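Local atomic coordinates of TRAP dicarboxylate transporter-DctP subunit (Marinobacter aquaeolei, PDB entry 4PFI), a protein that probably serves as the periplasmic solute-binding component of a TRAP transporter, capturing a substrate, perhaps a dicarboxylate, for uptake into the cell. Residues E59-L64 with I69-F74; N166-P171 with Q175-R180; T111-L116 with A333-A338. One frame throughout, in Å; residues are numbered along the deposited sequence.

Contact 1: residues E59-L64 with I69-F74; sequences EQVEAL and IEVDVF
Val-61 and Glu-62 of helix 49-65 meet Ile-69, just before strand 70-74, and Glu-70 and Val-71 at its start. The contact joins the helix and second strand of a beta-alpha-beta unit, whose first strand is 37-41. Helix and strand run nearly antiparallel, as expected where the chain leaves a crossover helix and turns back into the sheet. The apolar part is carried by one methyl group. Val-61 CG1 lies anti to the backbone N (chi1 161°) and reaches the strand between two side chains. It meets Ile-69 CG2 at 3.7 Å and Val-71 CG2 at 4.0 Å. The Val-71 side chain crosses that of Val-61 at about a right angle. Ile-69 continues this apolar surface to Trp-266 of helix 263-296. The polar part is made by Glu-62, on the more exposed side. Glu-62 extends beyond CG, and its CG passes 3.5 Å from Ile-69 O. Its side chain runs beside that of Glu-70 in the same direction, with the carboxylate planes 36° apart. The two OE2 atoms of Glu-62 and Glu-70 are 4.3 Å apart, which may raise the proton affinity of either group. Val-71 N donates to Glu-62 OE2 over 3.1 Å, nearly straight at 168°. The oxygen accepts with its anti lone pair, the one away from OE1. Replacing Glu-62 by an alanine would probably leave the Val-71 N-H without this acceptor and Ile-69 O without the cover of CG. Where the chain turns, Ser-65 OG accepts a hydrogen bond from Ile-69 N.

Contact 2: residues N166-P171 with Q175-R180; sequences NPLRTP and QGLRFR
Leu-168 faces Leu-177 and Phe-179, and its two methyl groups divide the work. CD2 meets Leu-177 CD2 at 4.0 Å. CD1 approaches Phe-179 CE1 at 4.1 Å, coming obliquely to the ring. CG of Leu-168 is anti to the carbonyl carbon (chi1 -63°), which lets the isobutyl fork point across the gap with one branch for each partner. This is the tight part of the contact, and it is wholly apolar. No hydrogen bond links the two segments. The Phe-179 ring is also held from other directions, stacked with Phe-191 and edge-to-face with Phe-174.

The other end is loose. Pro-171 O and Gln-175 N are 3.7 Å apart, and no closer approach joins these two residues. Gln-175 is exposed there. Asn-166 makes its bond within its own segment: ND2 donates to Pro-167 O over 3.2 Å. The donor stands well above the carbonyl plane, but the oxygen lies close to the plane of the Asn-166 amide. Asp-173, between the segments, accepts from both Arg-169 N and Thr-170 N through OD2.

The contact packs the connection from strand 149-164 against the strand that it enters. Leu-168 N is tied to Thr-238 of strand 236-239, and Pro-171 touches Phe-312 and Ala-315 of helix 306-316. Strand 178-180 itself runs parallel to both 197-199 and 217-220.

Contact 3: residues T111-L116 with A333-A338; sequences TGLFNL and ALIQRA
This is a buried apolar contact between a short 3-10 segment and the C-terminal helix 318-339, two parts of the chain more than 200 residues apart. Leu-113 does most of the touching. Its CG is anti to the backbone N (chi1 180°), and this carries CD1 outward to the helix. There the methyl group meets both backbone and side chain. It lies 3.9 Å from Ile-335 N, 3.9 Å from Ile-335 CG1 and 4.0 Å from Leu-334 CB. The side chains of Leu-113 and Ile-335 are set at a slant to each other. Leu-116 makes the second, lighter touch. Its CD1 touches Ile-335 CD1 at 4.1 Å, the two side chains crossing at about a right angle.

In this family 7 solute-binding protein, the contact brings the end of the chain against the loop between helices 101-104 and 124-132. The 3-10 turn is held by backbone bonds from Phe-114 N to Thr-111 O and from Asn-115 N to Gly-112 O. It directs Leu-113 and Leu-116 toward the helix. Phe-323, earlier in the same helix, touches Leu-113, Leu-116 and Ile-335, so it joins both sides of the packing. Leu-334 also rests on Ala-139 and Phe-140 of helix 134-145, and Leu-113 touches Phe-136 of the same helix. Farther along helix 318-339, Ile-335 O bonds to Thr-339 OG1.

Contacts 1 and 2 lie on opposite sides of the chain's centre, with their own centres about 44 Å apart, yet both reach the same mixed sheet. Contact 3 sits nearer the middle, about 13 Å from the centre of the chain. Its centre is about 32 Å from that of contact 1 and about 24 Å from that of contact 2. No two contacts touch. Contacts 2 and 3 come closest, with nearest atoms about 10 Å apart. The sodium ion, bound at Gln-234, Asn-235 and Gly-298, lies about 14 Å from the side chain of Leu-168 in contact 2. The structure is an apo, open form, with no solute bound.

Contact 1: residues E59-L64 with I69-F74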
loop_
_atom_site.group_PDB
_atom_site.type_symbol
_atom_site.label_atom_id
_atom_site.label_comp_id
_atom_site.label_asym_id
_atom_site.label_seq_id
_atom_site.Cartn_x
_atom_site.Cartn_y
_atom_site.Cartn_z
ATOM N N GLU A 59 9.611 -12.338 15.835
ATOM C CA GLU A 59 10.893 -12.877 16.296
ATOM C C GLU A 59 11.627 -11.868 17.161
ATOM O O GLU A 59 12.195 -12.222 18.187
ATOM C CB GLU A 59 11.779 -13.279 15.121
ATOM C CG GLU A 59 11.376 -14.595 14.524
ATOM C CD GLU A 59 11.989 -14.848 13.154
ATOM O OE1 GLU A 59 12.301 -13.868 12.438
ATOM O OE2 GLU A 59 12.152 -16.037 12.782
ATOM N N GLN A 60 11.583 -10.609 16.741
ATOM C CA GLN A 60 12.282 -9.523 17.416
ATOM C C GLN A 60 11.655 -9.215 18.768
ATOM O O GLN A 60 12.350 -9.126 19.775
ATOM C CB GLN A 60 12.257 -8.255 16.561
ATOM C CG GLN A 60 13.099 -7.098 17.115
ATOM C CD GLN A 60 14.582 -7.420 17.145
ATOM O OE1 GLN A 60 15.013 -8.404 16.543
ATOM N NE2 GLN A 60 15.376 -6.589 17.835
ATOM N N VAL A 61 10.348 -9.022 18.787
ATOM C CA VAL A 61 9.673 -8.690 20.030
ATOM C C VAL A 61 9.781 -9.807 21.099
ATOM O O VAL A 61 9.923 -9.520 22.282
ATOM C CB VAL A 61 8.210 -8.301 19.781
ATOM C CG1 VAL A 61 7.394 -8.412 21.041
ATOM C CG2 VAL A 61 8.167 -6.886 19.247
ATOM N N GLU A 62 9.741 -11.065 20.679
ATOM C CA GLU A 62 9.832 -12.184 21.609
ATOM C C GLU A 62 11.241 -12.262 22.214
ATOM O O GLU A 62 11.403 -12.492 23.418
ATOM C CB GLU A 62 9.433 -13.490 20.901
ATOM C CG GLU A 62 7.927 -13.511 20.499
ATOM C CD GLU A 62 7.430 -14.848 19.940
ATOM O OE1 GLU A 62 8.255 -15.683 19.505
ATOM O OE2 GLU A 62 6.195 -15.058 19.921
ATOM N N ALA A 63 12.255 -12.019 21.390
ATOM C CA ALA A 63 13.638 -12.044 21.859
ATOM C C ALA A 63 13.986 -10.855 22.786
ATOM O O ALA A 63 14.757 -11.017 23.721
ATOM C CB ALA A 63 14.591 -12.101 20.672
ATOM N N LEU A 64 13.415 -9.679 22.514
ATOM C CA LEU A 64 13.612 -8.477 23.338
ATOM C C LEU A 64 12.927 -8.599 24.691
ATOM O O LEU A 64 13.440 -8.124 25.710
ATOM C CB LEU A 64 13.019 -7.239 22.661
ATOM C CG LEU A 64 13.716 -6.683 21.421
ATOM C CD1 LEU A 64 12.735 -5.851 20.608
ATOM C CD2 LEU A 64 14.933 -5.866 21.810
ATOM N N ILE A 69 6.429 -11.470 26.251
ATOM C CA ILE A 69 5.437 -11.109 25.237
ATOM C C ILE A 69 5.525 -12.064 24.063
ATOM O O ILE A 69 6.571 -12.238 23.469
ATOM C CB ILE A 69 5.614 -9.659 24.743
ATOM C CG1 ILE A 69 5.190 -8.681 25.840
ATOM C CG2 ILE A 69 4.790 -9.397 23.465
ATOM C CD1 ILE A 69 5.911 -7.348 25.778
ATOM N N GLU A 70 4.416 -12.715 23.757
ATOM C CA GLU A 70 4.359 -13.587 22.600
ATOM C C GLU A 70 3.484 -12.908 21.550
ATOM O O GLU A 70 2.570 -12.159 21.899
ATOM C CB GLU A 70 3.779 -14.943 22.976
ATOM C CG GLU A 70 4.209 -16.032 22.019
ATOM C CD GLU A 70 3.271 -17.221 22.016
ATOM O OE1 GLU A 70 2.354 -17.262 22.871
ATOM O OE2 GLU A 70 3.448 -18.112 21.150
ATOM N N VAL A 71 3.755 -13.163 20.274
ATOM C CA VAL A 71 3.000 -12.503 19.213
ATOM C C VAL A 71 2.313 -13.527 18.316
ATOM O O VAL A 71 2.947 -14.388 17.725
ATOM C CB VAL A 71 3.888 -11.549 18.362
ATOM C CG1 VAL A 71 3.058 -10.863 17.299
ATOM C CG2 VAL A 71 4.547 -10.509 19.238
ATOM N N ASP A 72 0.997 -13.429 18.229
ATOM C CA ASP A 72 0.245 -14.296 17.347
ATOM C C ASP A 72 -0.072 -13.531 16.084
ATOM O O ASP A 72 -0.694 -12.468 16.129
ATOM C CB ASP A 72 -1.021 -14.808 18.031
ATOM C CG ASP A 72 -0.758 -16.044 18.879
ATOM O OD1 ASP A 72 0.320 -16.117 19.511
ATOM O OD2 ASP A 72 -1.621 -16.952 18.902
ATOM N N VAL A 73 0.407 -14.062 14.965
ATOM C CA VAL A 73 0.200 -13.448 13.661
ATOM C C VAL A 73 -0.983 -14.098 12.956
ATOM O O VAL A 73 -1.050 -15.324 12.826
ATOM C CB VAL A 73 1.465 -13.569 12.784
ATOM C CG1 VAL A 73 1.195 -13.075 11.343
ATOM C CG2 VAL A 73 2.590 -12.786 13.400
ATOM N N PHE A 74 -1.907 -13.250 12.503
ATOM C CA PHE A 74 -3.124 -13.677 11.827
ATOM C C PHE A 74 -3.161 -13.190 10.369
ATOM O O PHE A 74 -3.641 -12.092 10.076
ATOM C CB PHE A 74 -4.347 -13.169 12.591
ATOM C CG PHE A 74 -4.459 -13.729 13.985
ATOM C CD1 PHE A 74 -4.966 -14.996 14.201
ATOM C CD2 PHE A 74 -4.029 -12.997 15.076
ATOM C CE1 PHE A 74 -5.048 -15.524 15.490
ATOM C CE2 PHE A 74 -4.116 -13.520 16.368
ATOM C CZ PHE A 74 -4.625 -14.783 16.566
#

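Contact 2: residues N166-P171 with Q175-R180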
loop_
_atom_site.group_PDB
_atom_site.type_symbol
_atom_site.label_atom_id
_atom_site.label_comp_id
_atom_site.label_asym_id
_atom_site.label_seq_id
_atom_site.Cartn_x
_atom_site.Cartn_y
_atom_site.Cartn_z
ATOM N N ASN A 166 -2.285 -4.392 -23.703
ATOM C CA ASN A 166 -1.470 -3.549 -24.568
ATOM C C ASN A 166 -0.552 -2.720 -23.691
ATOM O O ASN A 166 -0.772 -2.637 -22.489
ATOM C CB ASN A 166 -2.348 -2.635 -25.446
ATOM C CG ASN A 166 -3.453 -1.956 -24.668
ATOM O OD1 ASN A 166 -4.572 -2.481 -24.534
ATOM N ND2 ASN A 166 -3.145 -0.796 -24.117
ATOM N N PRO A 167 0.488 -2.112 -24.273
ATOM C CA PRO A 167 1.369 -1.284 -23.438
ATOM C C PRO A 167 0.668 0.004 -23.027
ATOM O O PRO A 167 -0.215 0.453 -23.736
ATOM C CB PRO A 167 2.575 -0.980 -24.347
ATOM C CG PRO A 167 2.429 -1.906 -25.549
ATOM C CD PRO A 167 0.938 -2.163 -25.674
ATOM N N LEU A 168 1.046 0.571 -21.886
ATOM C CA LEU A 168 0.432 1.791 -21.393
ATOM C C LEU A 168 1.517 2.875 -21.330
ATOM O O LEU A 168 1.991 3.227 -20.247
ATOM C CB LEU A 168 -0.196 1.548 -20.029
ATOM C CG LEU A 168 -1.342 0.526 -20.033
ATOM C CD1 LEU A 168 -1.639 0.003 -18.638
ATOM C CD2 LEU A 168 -2.614 1.120 -20.644
ATOM N N ARG A 169 1.914 3.378 -22.506
ATOM C CA ARG A 169 3.039 4.299 -22.615
ATOM C C ARG A 169 2.645 5.772 -22.542
ATOM O O ARG A 169 3.456 6.603 -22.152
ATOM C CB ARG A 169 3.784 4.062 -23.926
ATOM C CG ARG A 169 4.391 2.689 -24.041
ATOM C CD ARG A 169 4.838 2.410 -25.481
ATOM N NE ARG A 169 5.574 1.156 -25.560
ATOM C CZ ARG A 169 6.797 0.991 -25.063
ATOM N NH1 ARG A 169 7.406 2.013 -24.459
ATOM N NH2 ARG A 169 7.399 -0.196 -25.157
ATOM N N THR A 170 1.420 6.092 -22.946
ATOM C CA THR A 170 0.924 7.470 -22.879
ATOM C C THR A 170 -0.485 7.468 -22.300
ATOM O O THR A 170 -1.153 6.447 -22.326
ATOM C CB THR A 170 0.896 8.146 -24.260
ATOM O OG1 THR A 170 -0.131 7.548 -25.061
ATOM C CG2 THR A 170 2.228 7.978 -24.958
ATOM N N PRO A 171 -0.927 8.605 -21.749
ATOM C CA PRO A 171 -2.305 8.734 -21.266
ATOM C C PRO A 171 -3.296 8.312 -22.327
ATOM O O PRO A 171 -4.310 7.688 -22.006
ATOM C CB PRO A 171 -2.434 10.236 -20.989
ATOM C CG PRO A 171 -1.046 10.678 -20.679
ATOM C CD PRO A 171 -0.144 9.836 -21.522
ATOM N N GLN A 175 -7.399 5.806 -22.708
ATOM C CA GLN A 175 -8.718 6.305 -23.165
ATOM C C GLN A 175 -9.733 5.188 -23.416
ATOM O O GLN A 175 -9.494 4.300 -24.240
ATOM C CB GLN A 175 -8.585 7.153 -24.440
ATOM C CG GLN A 175 -8.291 8.626 -24.174
ATOM C CD GLN A 175 -9.532 9.408 -23.758
ATOM O OE1 GLN A 175 -10.664 8.906 -23.869
ATOM N NE2 GLN A 175 -9.331 10.636 -23.262
ATOM N N GLY A 176 -10.856 5.243 -22.699
ATOM C CA GLY A 176 -11.947 4.295 -22.864
ATOM C C GLY A 176 -11.772 2.961 -22.141
ATOM O O GLY A 176 -12.664 2.108 -22.179
ATOM N N LEU A 177 -10.625 2.781 -21.487
ATOM C CA LEU A 177 -10.288 1.522 -20.808
ATOM C C LEU A 177 -10.979 1.395 -19.471
ATOM O O LEU A 177 -10.912 2.311 -18.658
ATOM C CB LEU A 177 -8.778 1.439 -20.570
ATOM C CG LEU A 177 -8.036 0.500 -21.520
ATOM C CD1 LEU A 177 -8.449 0.753 -22.964
ATOM C CD2 LEU A 177 -6.531 0.648 -21.335
ATOM N N ARG A 178 -11.652 0.274 -19.235
ATOM C CA ARG A 178 -12.113 -0.038 -17.881
ATOM C C ARG A 178 -10.900 -0.535 -17.112
ATOM O O ARG A 178 -10.321 -1.568 -17.451
ATOM C CB ARG A 178 -13.204 -1.114 -17.894
ATOM C CG ARG A 178 -14.466 -0.692 -18.599
ATOM C CD ARG A 178 -15.442 -0.127 -17.591
ATOM N NE ARG A 178 -16.191 -1.194 -16.954
ATOM C CZ ARG A 178 -17.310 -1.016 -16.253
ATOM N NH1 ARG A 178 -17.830 0.202 -16.092
ATOM N NH2 ARG A 178 -17.911 -2.078 -15.724
ATOM N N PHE A 179 -10.502 0.206 -16.092
ATOM C CA PHE A 179 -9.251 -0.072 -15.406
ATOM C C PHE A 179 -9.517 -0.192 -13.905
ATOM O O PHE A 179 -10.155 0.675 -13.324
ATOM C CB PHE A 179 -8.207 1.038 -15.714
ATOM C CG PHE A 179 -6.782 0.646 -15.369
ATOM C CD1 PHE A 179 -6.001 -0.079 -16.263
ATOM C CD2 PHE A 179 -6.242 0.970 -14.121
ATOM C CE1 PHE A 179 -4.687 -0.461 -15.924
ATOM C CE2 PHE A 179 -4.922 0.589 -13.777
ATOM C CZ PHE A 179 -4.151 -0.124 -14.669
ATOM N N ARG A 180 -9.046 -1.275 -13.283
ATOM C CA ARG A 180 -9.345 -1.548 -11.872
ATOM C C ARG A 180 -8.294 -0.921 -10.921
ATOM O O ARG A 180 -7.101 -1.227 -10.968
ATOM C CB ARG A 180 -9.568 -3.062 -11.672
ATOM C CG ARG A 180 -9.162 -3.670 -10.339
ATOM C CD ARG A 180 -9.884 -3.137 -9.206
ATOM N NE ARG A 180 -10.025 -4.111 -8.128
ATOM C CZ ARG A 180 -10.139 -3.806 -6.825
ATOM N NH1 ARG A 180 -10.311 -4.776 -5.938
ATOM N NH2 ARG A 180 -10.085 -2.554 -6.383
#

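Contact 3: residues T111-L116 with A333-A338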
loop_
_atom_site.group_PDB
_atom_site.type_symbol
_atom_site.label_atom_id
_atom_site.label_comp_id
_atom_site.label_asym_id
_atom_site.label_seq_id
_atom_site.Cartn_x
_atom_site.Cartn_y
_atom_site.Cartn_z
ATOM N N THR A 111 -4.936 9.340 3.818
ATOM C CA THR A 111 -4.115 8.250 3.292
ATOM C C THR A 111 -4.172 8.223 1.754
ATOM O O THR A 111 -3.325 7.602 1.120
ATOM C CB THR A 111 -4.507 6.877 3.892
ATOM O OG1 THR A 111 -5.901 6.618 3.680
ATOM C CG2 THR A 111 -4.222 6.842 5.384
ATOM N N GLY A 112 -5.147 8.921 1.161
ATOM C CA GLY A 112 -5.191 9.076 -0.283
ATOM C C GLY A 112 -3.891 9.639 -0.847
ATOM O O GLY A 112 -3.559 9.420 -2.000
ATOM N N LEU A 113 -3.164 10.391 -0.033
ATOM C CA LEU A 113 -1.856 10.884 -0.424
ATOM C C LEU A 113 -1.013 9.780 -1.078
ATOM O O LEU A 113 -0.299 10.038 -2.031
ATOM C CB LEU A 113 -1.123 11.417 0.811
ATOM C CG LEU A 113 0.288 11.974 0.606
ATOM C CD1 LEU A 113 0.231 13.424 0.121
ATOM C CD2 LEU A 113 1.117 11.856 1.924
ATOM N N PHE A 114 -1.110 8.559 -0.557
ATOM C CA PHE A 114 -0.275 7.443 -0.999
ATOM C C PHE A 114 -0.701 6.810 -2.310
ATOM O O PHE A 114 0.022 5.967 -2.843
ATOM C CB PHE A 114 -0.215 6.358 0.093
ATOM C CG PHE A 114 0.415 6.830 1.350
ATOM C CD1 PHE A 114 1.731 7.267 1.343
ATOM C CD2 PHE A 114 -0.320 6.899 2.528
ATOM C CE1 PHE A 114 2.325 7.743 2.516
ATOM C CE2 PHE A 114 0.267 7.365 3.701
ATOM C CZ PHE A 114 1.602 7.792 3.691
ATOM N N ASN A 115 -1.863 7.192 -2.824
ATOM C CA ASN A 115 -2.278 6.761 -4.162
ATOM C C ASN A 115 -2.094 7.855 -5.232
ATOM O O ASN A 115 -2.431 7.631 -6.388
ATOM C CB ASN A 115 -3.732 6.280 -4.186
ATOM C CG ASN A 115 -4.044 5.201 -3.150
ATOM O OD1 ASN A 115 -5.136 5.198 -2.569
ATOM N ND2 ASN A 115 -3.110 4.285 -2.917
ATOM N N LEU A 116 -1.588 9.032 -4.860
ATOM C CA LEU A 116 -1.304 10.091 -5.852
ATOM C C LEU A 116 -0.082 9.734 -6.709
ATOM O O LEU A 116 0.945 9.291 -6.193
ATOM C CB LEU A 116 -1.082 11.446 -5.164
ATOM C CG LEU A 116 -2.356 12.104 -4.609
ATOM C CD1 LEU A 116 -1.999 13.307 -3.780
ATOM C CD2 LEU A 116 -3.321 12.497 -5.736
ATOM N N ALA A 333 -0.749 20.414 3.186
ATOM C CA ALA A 333 0.516 20.406 3.919
ATOM C C ALA A 333 1.237 19.087 3.712
ATOM O O ALA A 333 2.456 19.058 3.576
ATOM C CB ALA A 333 0.280 20.650 5.401
ATOM N N LEU A 334 0.479 17.993 3.672
ATOM C CA LEU A 334 1.058 16.673 3.411
ATOM C C LEU A 334 1.757 16.670 2.048
ATOM O O LEU A 334 2.921 16.262 1.927
ATOM C CB LEU A 334 -0.025 15.598 3.473
ATOM C CG LEU A 334 -0.616 15.447 4.879
ATOM C CD1 LEU A 334 -1.933 14.661 4.873
ATOM C CD2 LEU A 334 0.401 14.800 5.816
ATOM N N ILE A 335 1.038 17.145 1.033
ATOM C CA ILE A 335 1.589 17.299 -0.311
ATOM C C ILE A 335 2.849 18.170 -0.290
ATOM O O ILE A 335 3.815 17.905 -1.015
ATOM C CB ILE A 335 0.550 17.916 -1.272
ATOM C CG1 ILE A 335 -0.565 16.907 -1.560
ATOM C CG2 ILE A 335 1.208 18.388 -2.564
ATOM C CD1 ILE A 335 -1.440 17.264 -2.732
ATOM N N GLN A 336 2.844 19.194 0.562
ATOM C CA GLN A 336 3.979 20.102 0.683
ATOM C C GLN A 336 5.171 19.406 1.318
ATOM O O GLN A 336 6.298 19.547 0.843
ATOM C CB GLN A 336 3.590 21.360 1.480
ATOM C CG GLN A 336 2.910 22.431 0.618
ATOM C CD GLN A 336 1.935 23.325 1.376
ATOM O OE1 GLN A 336 2.067 23.548 2.582
ATOM N NE2 GLN A 336 0.943 23.848 0.657
ATOM N N ARG A 337 4.933 18.648 2.381
ATOM C CA ARG A 337 6.028 17.957 3.047
ATOM C C ARG A 337 6.671 16.920 2.117
ATOM O O ARG A 337 7.898 16.777 2.097
ATOM C CB ARG A 337 5.562 17.314 4.361
ATOM N N ALA A 338 5.855 16.222 1.322
ATOM C CA ALA A 338 6.354 15.156 0.439
ATOM C C ALA A 338 6.961 15.695 -0.856
ATOM O O ALA A 338 7.678 14.987 -1.543
ATOM C CB ALA A 338 5.246 14.185 0.109
#